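Local coordinates for periplasmic binding protein/LacI transcriptional regulator (Shewanella sp. ANA-3, PDB 5OCP) that binds L-arabinofuranose, in both its alpha and beta forms, as the periplasmic binding protein of an arabinose ABC transporter, at residues T16-S19 and E20-A24; Q39-Q42 and E43-I46; K181-G185 and Q186-A190. One frame throughout, in Å; residues are numbered along the deposited sequence.

Contact 1 of 3, residues T16-S19 and E20-A24; sequences TSFS and EAVKA
Phe18 and Val22, one helical turn apart, leave the helix on the same flank. CE1 of Phe18 comes within 3.5 Å of the methyl CG2 of Val22, which meets the ring obliquely. CG of Phe18 is anti to its own N (chi1 180°), and the ring stands out from the helix with CD1 and CE1 turned to Val22. In Val22, CG2 stands beside the backbone N, on the side of that ring. CG2 also packs on the carbonyl oxygen O of Phe18, at 3.4 Å. This is the tight side: the Phe18 ring meets that of Trp14 and touches Gln7; Val22 touches Phe5 and Leu33. Ser19 is buried too, and its OG bonds to Gln7 NE2. The other side is looser and partly exposed: Glu20 and Lys23 both meet solvent in part. There the bent chain of Glu20 rests CG on Thr16 O at 3.5 Å. The extended chain of Lys23 passes Ser19 O with CG at 3.4 Å. Their charged ends, Lys23 NZ and Glu20 OE2, form a long salt bridge of 4.0 Å, and Lys23 also makes a cation-pi contact with Phe35. Four backbone bonds tie the two turns together; the shortest runs from Ala21 N to Ser17 O at 2.8 Å. The pattern is that of an amphipathic alpha-helix, here helix 13-29 of the beta-alpha-beta unit between strands 2-7 and 32-37, whose first turn carries sugar-pocket residues Trp14 and Arg15.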
loop_
_atom_site.group_PDB
_atom_site.type_symbol
_atom_site.label_atom_id
_atom_site.label_comp_id
_atom_site.label_asym_id
_atom_site.label_seq_id
_atom_site.Cartn_x
_atom_site.Cartn_y
_atom_site.Cartn_z
ATOM N N THR A 16 -1.817 2.060 -8.881
ATOM C CA THR A 16 -1.626 2.103 -10.347
ATOM C C THR A 16 -0.156 2.138 -10.678
ATOM O O THR A 16 0.288 1.472 -11.696
ATOM C CB THR A 16 -2.384 3.281 -10.979
ATOM O OG1 THR A 16 -2.015 4.463 -10.347
ATOM C CG2 THR A 16 -3.871 3.168 -10.756
ATOM N N SER A 17 0.667 2.778 -9.852
ATOM C CA SER A 17 2.118 2.709 -10.014
ATOM C C SER A 17 2.694 1.296 -9.886
ATOM O O SER A 17 3.627 0.876 -10.644
ATOM C CB SER A 17 2.857 3.707 -9.078
ATOM O OG SER A 17 3.007 3.185 -7.735
ATOM N N PHE A 18 2.098 0.516 -8.992
ATOM C CA PHE A 18 2.435 -0.910 -8.785
ATOM C C PHE A 18 2.081 -1.673 -10.009
ATOM O O PHE A 18 2.930 -2.474 -10.520
ATOM C CB PHE A 18 1.709 -1.453 -7.579
ATOM C CG PHE A 18 1.931 -2.880 -7.231
ATOM C CD1 PHE A 18 3.067 -3.557 -7.529
ATOM C CD2 PHE A 18 0.904 -3.546 -6.500
ATOM C CE1 PHE A 18 3.211 -4.859 -7.145
ATOM C CE2 PHE A 18 1.020 -4.864 -6.109
ATOM C CZ PHE A 18 2.195 -5.516 -6.453
ATOM N N SER A 19 0.908 -1.461 -10.526
ATOM C CA SER A 19 0.534 -2.169 -11.780
ATOM C C SER A 19 1.540 -1.846 -12.931
ATOM O O SER A 19 2.047 -2.704 -13.602
ATOM C CB SER A 19 -0.861 -1.842 -12.220
ATOM O OG SER A 19 -1.738 -2.226 -11.206
ATOM N N GLU A 20 1.853 -0.579 -13.093
ATOM C CA GLU A 20 2.828 -0.173 -14.110
ATOM C C GLU A 20 4.216 -0.738 -13.904
ATOM O O GLU A 20 4.900 -1.179 -14.875
ATOM C CB GLU A 20 2.893 1.387 -14.234
ATOM C CG GLU A 20 1.655 1.967 -14.857
ATOM C CD GLU A 20 1.337 1.402 -16.299
ATOM O OE1 GLU A 20 2.259 1.137 -17.142
ATOM O OE2 GLU A 20 0.136 1.208 -16.611
ATOM N N ALA A 21 4.647 -0.812 -12.658
ATOM C CA ALA A 21 5.911 -1.460 -12.293
ATOM C C ALA A 21 5.979 -2.942 -12.593
ATOM O O ALA A 21 6.955 -3.412 -13.169
ATOM C CB ALA A 21 6.225 -1.282 -10.838
ATOM N N VAL A 22 4.902 -3.675 -12.296
ATOM C CA VAL A 22 4.883 -5.097 -12.618
ATOM C C VAL A 22 4.964 -5.319 -14.143
ATOM O O VAL A 22 5.697 -6.232 -14.586
ATOM C CB VAL A 22 3.664 -5.831 -12.027
ATOM C CG1 VAL A 22 3.762 -7.287 -12.404
ATOM C CG2 VAL A 22 3.679 -5.823 -10.486
ATOM N N LYS A 23 4.228 -4.512 -14.897
ATOM C CA LYS A 23 4.217 -4.563 -16.397
ATOM C C LYS A 23 5.639 -4.231 -16.936
ATOM O O LYS A 23 6.208 -4.950 -17.788
ATOM C CB LYS A 23 3.191 -3.607 -16.938
ATOM C CG LYS A 23 1.773 -4.078 -16.740
ATOM C CD LYS A 23 0.820 -2.980 -17.104
ATOM C CE LYS A 23 -0.609 -3.421 -17.061
ATOM N NZ LYS A 23 -1.525 -2.319 -17.454
ATOM N N ALA A 24 6.237 -3.200 -16.375
ATOM C CA ALA A 24 7.614 -2.844 -16.749
ATOM C C ALA A 24 8.632 -3.942 -16.387
ATOM O O ALA A 24 9.542 -4.198 -17.233
ATOM C CB ALA A 24 8.002 -1.518 -16.136
#

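Contact 2 of 3, residues Q39-Q42 and E43-I46; sequences QQKQ and ENQI
Lys41 O receives two backbone N-H groups from the turn that follows it. Gln45 N lies 3.3 Å from Lys41 O, with an N-H...O angle of 154°. Asn44 N is nearer, 2.9 Å from Lys41 O, but its angle of 124° makes that bond weak. Lys41 holds the N-cap position of helix 42-54, so these bonds close the first turn. The next link, from Ile46 N to Gln42 O, is 2.9 Å long and nearly straight. This start of a helix follows the loop after strand 32-37, in the alternating beta-alpha order of a periplasmic binding protein lobe. In that loop Gln40 NE2 bonds to OE1 of Glu11, a residue of the sugar pocket. Side chains add modest contacts. CB of Lys41 lies 3.8 Å from ND2 of Asn44, and that amide nitrogen bonds to Ala38 O. CG of Gln42 comes 3.9 Å from CD1 of Ile46. Gln42 is fully extended, with CG anti to its N (chi1 174°), and this carries the amide away from the helix, where NE2 bonds to Thr68 O. Gln45 is buried; its NE2 bonds to Ala63 O and Ser6 OG, and its OE1 to Val65 N.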
loop_
_atom_site.group_PDB
_atom_site.type_symbol
_atom_site.label_atom_id
_atom_site.label_comp_id
_atom_site.label_asym_id
_atom_site.label_seq_id
_atom_site.Cartn_x
_atom_site.Cartn_y
_atom_site.Cartn_z
ATOM N N GLN A 39 -11.151 -4.341 -10.133
ATOM C CA GLN A 39 -12.048 -3.277 -9.757
ATOM C C GLN A 39 -12.519 -3.307 -8.307
ATOM O O GLN A 39 -13.695 -3.103 -7.987
ATOM C CB GLN A 39 -13.212 -3.141 -10.774
ATOM C CG GLN A 39 -12.651 -2.984 -12.188
ATOM C CD GLN A 39 -13.704 -2.819 -13.289
ATOM O OE1 GLN A 39 -14.868 -3.090 -13.095
ATOM N NE2 GLN A 39 -13.246 -2.430 -14.477
ATOM N N GLN A 40 -11.554 -3.585 -7.446
ATOM C CA GLN A 40 -11.776 -3.631 -5.985
ATOM C C GLN A 40 -12.541 -4.860 -5.454
ATOM O O GLN A 40 -12.798 -4.893 -4.237
ATOM C CB GLN A 40 -12.348 -2.339 -5.403
ATOM C CG GLN A 40 -12.003 -1.012 -6.102
ATOM C CD GLN A 40 -10.518 -0.749 -6.319
ATOM O OE1 GLN A 40 -10.117 -0.188 -7.423
ATOM N NE2 GLN A 40 -9.682 -1.106 -5.281
ATOM N N LYS A 41 -12.929 -5.815 -6.291
ATOM C CA LYS A 41 -13.792 -6.933 -5.846
ATOM C C LYS A 41 -13.046 -8.257 -5.800
ATOM O O LYS A 41 -12.518 -8.741 -6.820
ATOM C CB LYS A 41 -15.038 -7.027 -6.710
ATOM C CG LYS A 41 -15.838 -5.738 -6.671
ATOM C CD LYS A 41 -17.026 -5.870 -7.606
ATOM C CE LYS A 41 -18.018 -4.721 -7.381
ATOM N NZ LYS A 41 -19.426 -5.186 -7.623
ATOM N N GLN A 42 -13.023 -8.919 -4.631
ATOM C CA GLN A 42 -12.349 -10.175 -4.518
ATOM C C GLN A 42 -12.903 -11.210 -5.499
ATOM O O GLN A 42 -12.198 -12.043 -6.069
ATOM C CB GLN A 42 -12.424 -10.715 -3.059
ATOM C CG GLN A 42 -11.835 -12.143 -2.972
ATOM C CD GLN A 42 -11.751 -12.633 -1.569
ATOM O OE1 GLN A 42 -12.575 -12.189 -0.755
ATOM N NE2 GLN A 42 -10.724 -13.521 -1.238
ATOM N N GLU A 43 -14.212 -11.179 -5.706
ATOM C CA GLU A 43 -14.782 -12.093 -6.624
ATOM C C GLU A 43 -14.216 -12.011 -8.008
ATOM O O GLU A 43 -14.056 -13.003 -8.659
ATOM C CB GLU A 43 -16.323 -11.928 -6.666
ATOM C CG GLU A 43 -16.979 -12.865 -5.698
ATOM C CD GLU A 43 -16.571 -14.362 -5.933
ATOM O OE1 GLU A 43 -16.298 -15.086 -4.933
ATOM O OE2 GLU A 43 -16.432 -14.803 -7.124
ATOM N N ASN A 44 -13.887 -10.791 -8.424
ATOM C CA ASN A 44 -13.206 -10.648 -9.744
ATOM C C ASN A 44 -11.784 -11.196 -9.758
ATOM O O ASN A 44 -11.311 -11.740 -10.772
ATOM C CB ASN A 44 -13.256 -9.217 -10.192
ATOM C CG ASN A 44 -14.665 -8.727 -10.486
ATOM O OD1 ASN A 44 -15.533 -9.537 -10.860
ATOM N ND2 ASN A 44 -14.868 -7.399 -10.461
ATOM N N GLN A 45 -11.096 -11.095 -8.605
ATOM C CA GLN A 45 -9.808 -11.750 -8.526
ATOM C C GLN A 45 -9.911 -13.221 -8.658
ATOM O O GLN A 45 -9.135 -13.846 -9.380
ATOM C CB GLN A 45 -9.056 -11.420 -7.224
ATOM C CG GLN A 45 -8.828 -9.951 -7.006
ATOM C CD GLN A 45 -7.780 -9.611 -5.966
ATOM O OE1 GLN A 45 -8.120 -9.370 -4.825
ATOM N NE2 GLN A 45 -6.518 -9.600 -6.373
ATOM N N ILE A 46 -10.875 -13.807 -7.968
ATOM C CA ILE A 46 -11.043 -15.255 -8.053
ATOM C C ILE A 46 -11.369 -15.736 -9.478
ATOM O O ILE A 46 -10.822 -16.721 -10.003
ATOM C CB ILE A 46 -12.076 -15.742 -7.006
ATOM C CG1 ILE A 46 -11.512 -15.489 -5.589
ATOM C CG2 ILE A 46 -12.289 -17.255 -7.191
ATOM C CD1 ILE A 46 -12.574 -15.641 -4.534
#

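Contact 3 of 3, residues K181-G185 and Q186-A190; sequences KAQNG and QPLCA
Gln183 reaches across the turn with its side-chain amide and bonds to the backbone of Gln186. NE2 of Gln183 gives a hydrogen to O of Gln186 at 2.9 Å. The acceptor lies close to the amide plane of Gln183, 11° out of it, but the donor stands above the carbonyl plane of Gln186. The Gln183 chain bends at chi2 (-77°), which folds the amide back toward the turn. A water takes the second hydrogen of NE2 at 2.8 Å and donates to Pro187 O at 3.1 Å. OE1 of Gln183 accepts from Arg161 NE. It also accepts from a second water, 2.9 Å away, which in turn donates to OE1 of Gln186. The main-chain oxygen of Gln183 accepts as well, from Gln186 N at 3.2 Å, closing the type I' beta turn from Gln183 to Gln186, where the chain leaves helix 169-183. Asn184 and Gly185 carry the positive phi values of that turn. Leu188 lies over one face of the Gln183 amide, with its CD2 3.7 Å from NE2. Leu188 also touches Val160 and Ala129, while Cys189 forms a disulfide with Cys126. Gln183 is buried, yet its amide has partners at both ends. Its chemistry implies a polar link: one side chain joins the helix exit to the turn, to strand 157-164 through Arg161 and, through a water, to Pro187 on the way to strand 190-193.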
loop_
_atom_site.group_PDB
_atom_site.type_symbol
_atom_site.label_atom_id
_atom_site.label_comp_id
_atom_site.label_asym_id
_atom_site.label_seq_id
_atom_site.Cartn_x
_atom_site.Cartn_y
_atom_site.Cartn_z
ATOM N N LYS A 181 -15.419 18.656 11.963
ATOM C CA LYS A 181 -16.728 19.034 12.467
ATOM C C LYS A 181 -16.954 18.417 13.854
ATOM O O LYS A 181 -17.451 19.091 14.756
ATOM C CB LYS A 181 -17.827 18.584 11.503
ATOM C CG LYS A 181 -18.087 19.554 10.363
ATOM C CD LYS A 181 -18.660 18.840 9.149
ATOM C CE LYS A 181 -20.167 18.676 9.266
ATOM N NZ LYS A 181 -20.759 19.655 10.220
ATOM N N ALA A 182 -16.592 17.144 14.027
ATOM C CA ALA A 182 -16.764 16.504 15.305
ATOM C C ALA A 182 -15.837 17.041 16.383
ATOM O O ALA A 182 -16.116 16.889 17.541
ATOM C CB ALA A 182 -16.616 15.002 15.211
ATOM N N GLN A 183 -14.694 17.588 15.994
ATOM C CA GLN A 183 -13.758 18.134 17.021
ATOM C C GLN A 183 -14.339 19.297 17.772
ATOM O O GLN A 183 -13.933 19.568 18.956
ATOM C CB GLN A 183 -12.441 18.516 16.419
ATOM C CG GLN A 183 -11.633 17.247 16.167
ATOM C CD GLN A 183 -11.002 16.660 17.386
ATOM O OE1 GLN A 183 -11.288 15.492 17.754
ATOM N NE2 GLN A 183 -10.103 17.454 18.051
ATOM N N ASN A 184 -15.231 19.995 17.074
ATOM C CA ASN A 184 -16.010 21.080 17.726
ATOM C C ASN A 184 -14.984 22.149 18.189
ATOM O O ASN A 184 -15.095 22.622 19.319
ATOM C CB ASN A 184 -16.804 20.472 18.914
ATOM C CG ASN A 184 -17.913 21.406 19.431
ATOM O OD1 ASN A 184 -18.494 22.156 18.636
ATOM N ND2 ASN A 184 -18.225 21.329 20.748
ATOM N N GLY A 185 -13.974 22.440 17.345
ATOM C CA GLY A 185 -12.918 23.427 17.569
ATOM C C GLY A 185 -11.659 22.994 18.322
ATOM O O GLY A 185 -10.726 23.732 18.369
ATOM N N GLN A 186 -11.655 21.814 18.942
ATOM C CA GLN A 186 -10.558 21.326 19.724
ATOM C C GLN A 186 -9.409 20.999 18.743
ATOM O O GLN A 186 -9.670 20.309 17.787
ATOM C CB GLN A 186 -10.951 20.101 20.454
ATOM C CG GLN A 186 -9.928 19.634 21.433
ATOM C CD GLN A 186 -10.397 18.378 22.124
ATOM O OE1 GLN A 186 -11.512 17.880 21.869
ATOM N NE2 GLN A 186 -9.543 17.832 22.996
ATOM N N PRO A 187 -8.216 21.595 18.946
ATOM C CA PRO A 187 -7.137 21.349 17.968
ATOM C C PRO A 187 -6.762 19.898 17.883
ATOM O O PRO A 187 -6.668 19.236 18.922
ATOM C CB PRO A 187 -5.989 22.222 18.444
ATOM C CG PRO A 187 -6.469 22.970 19.608
ATOM C CD PRO A 187 -7.909 22.738 19.823
ATOM N N LEU A 188 -6.542 19.435 16.646
ATOM C CA LEU A 188 -5.830 18.195 16.357
ATOM C C LEU A 188 -4.372 18.458 16.148
ATOM O O LEU A 188 -3.992 19.464 15.641
ATOM C CB LEU A 188 -6.396 17.577 15.105
ATOM C CG LEU A 188 -7.757 16.922 15.298
ATOM C CD1 LEU A 188 -8.266 16.568 13.909
ATOM C CD2 LEU A 188 -7.615 15.624 16.101
ATOM N N CYS A 189 -3.548 17.572 16.649
ATOM C CA CYS A 189 -2.064 17.680 16.467
ATOM C C CYS A 189 -1.703 17.140 15.094
ATOM O O CYS A 189 -0.809 17.667 14.413
ATOM C CB CYS A 189 -1.390 16.898 17.530
ATOM S SG CYS A 189 0.345 16.420 17.265
ATOM N N ALA A 190 -2.296 16.017 14.744
ATOM C CA ALA A 190 -1.861 15.300 13.553
ATOM C C ALA A 190 -2.923 14.428 12.944
ATOM O O ALA A 190 -3.773 13.922 13.669
ATOM C CB ALA A 190 -0.654 14.428 13.842
HETATM O O HOH W 1 -8.219 16.741 20.015
HETATM O O HOH W 2 -11.508 14.978 20.627
#

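The three contacts come in order along the chain, each within one continuous stretch. Contacts 1 and 2 lie in the lobe built on the parallel sheet that includes strands 2-7 and 32-37. Helix 13-29 joins those two strands, and helix 42-54 follows the second. Their centres are about 18 Å apart and their nearest atoms about 8 Å, so they do not touch. Contact 3 lies by the mixed sheet, where the chain leaves helix 169-183 for strand 190-193. It is, centre to centre, about 38 Å from contact 1 and about 37 Å from contact 2. Contacts 1 and 2 therefore lie in one lobe and contact 3 in the other, with arabinofuranose bound between the two.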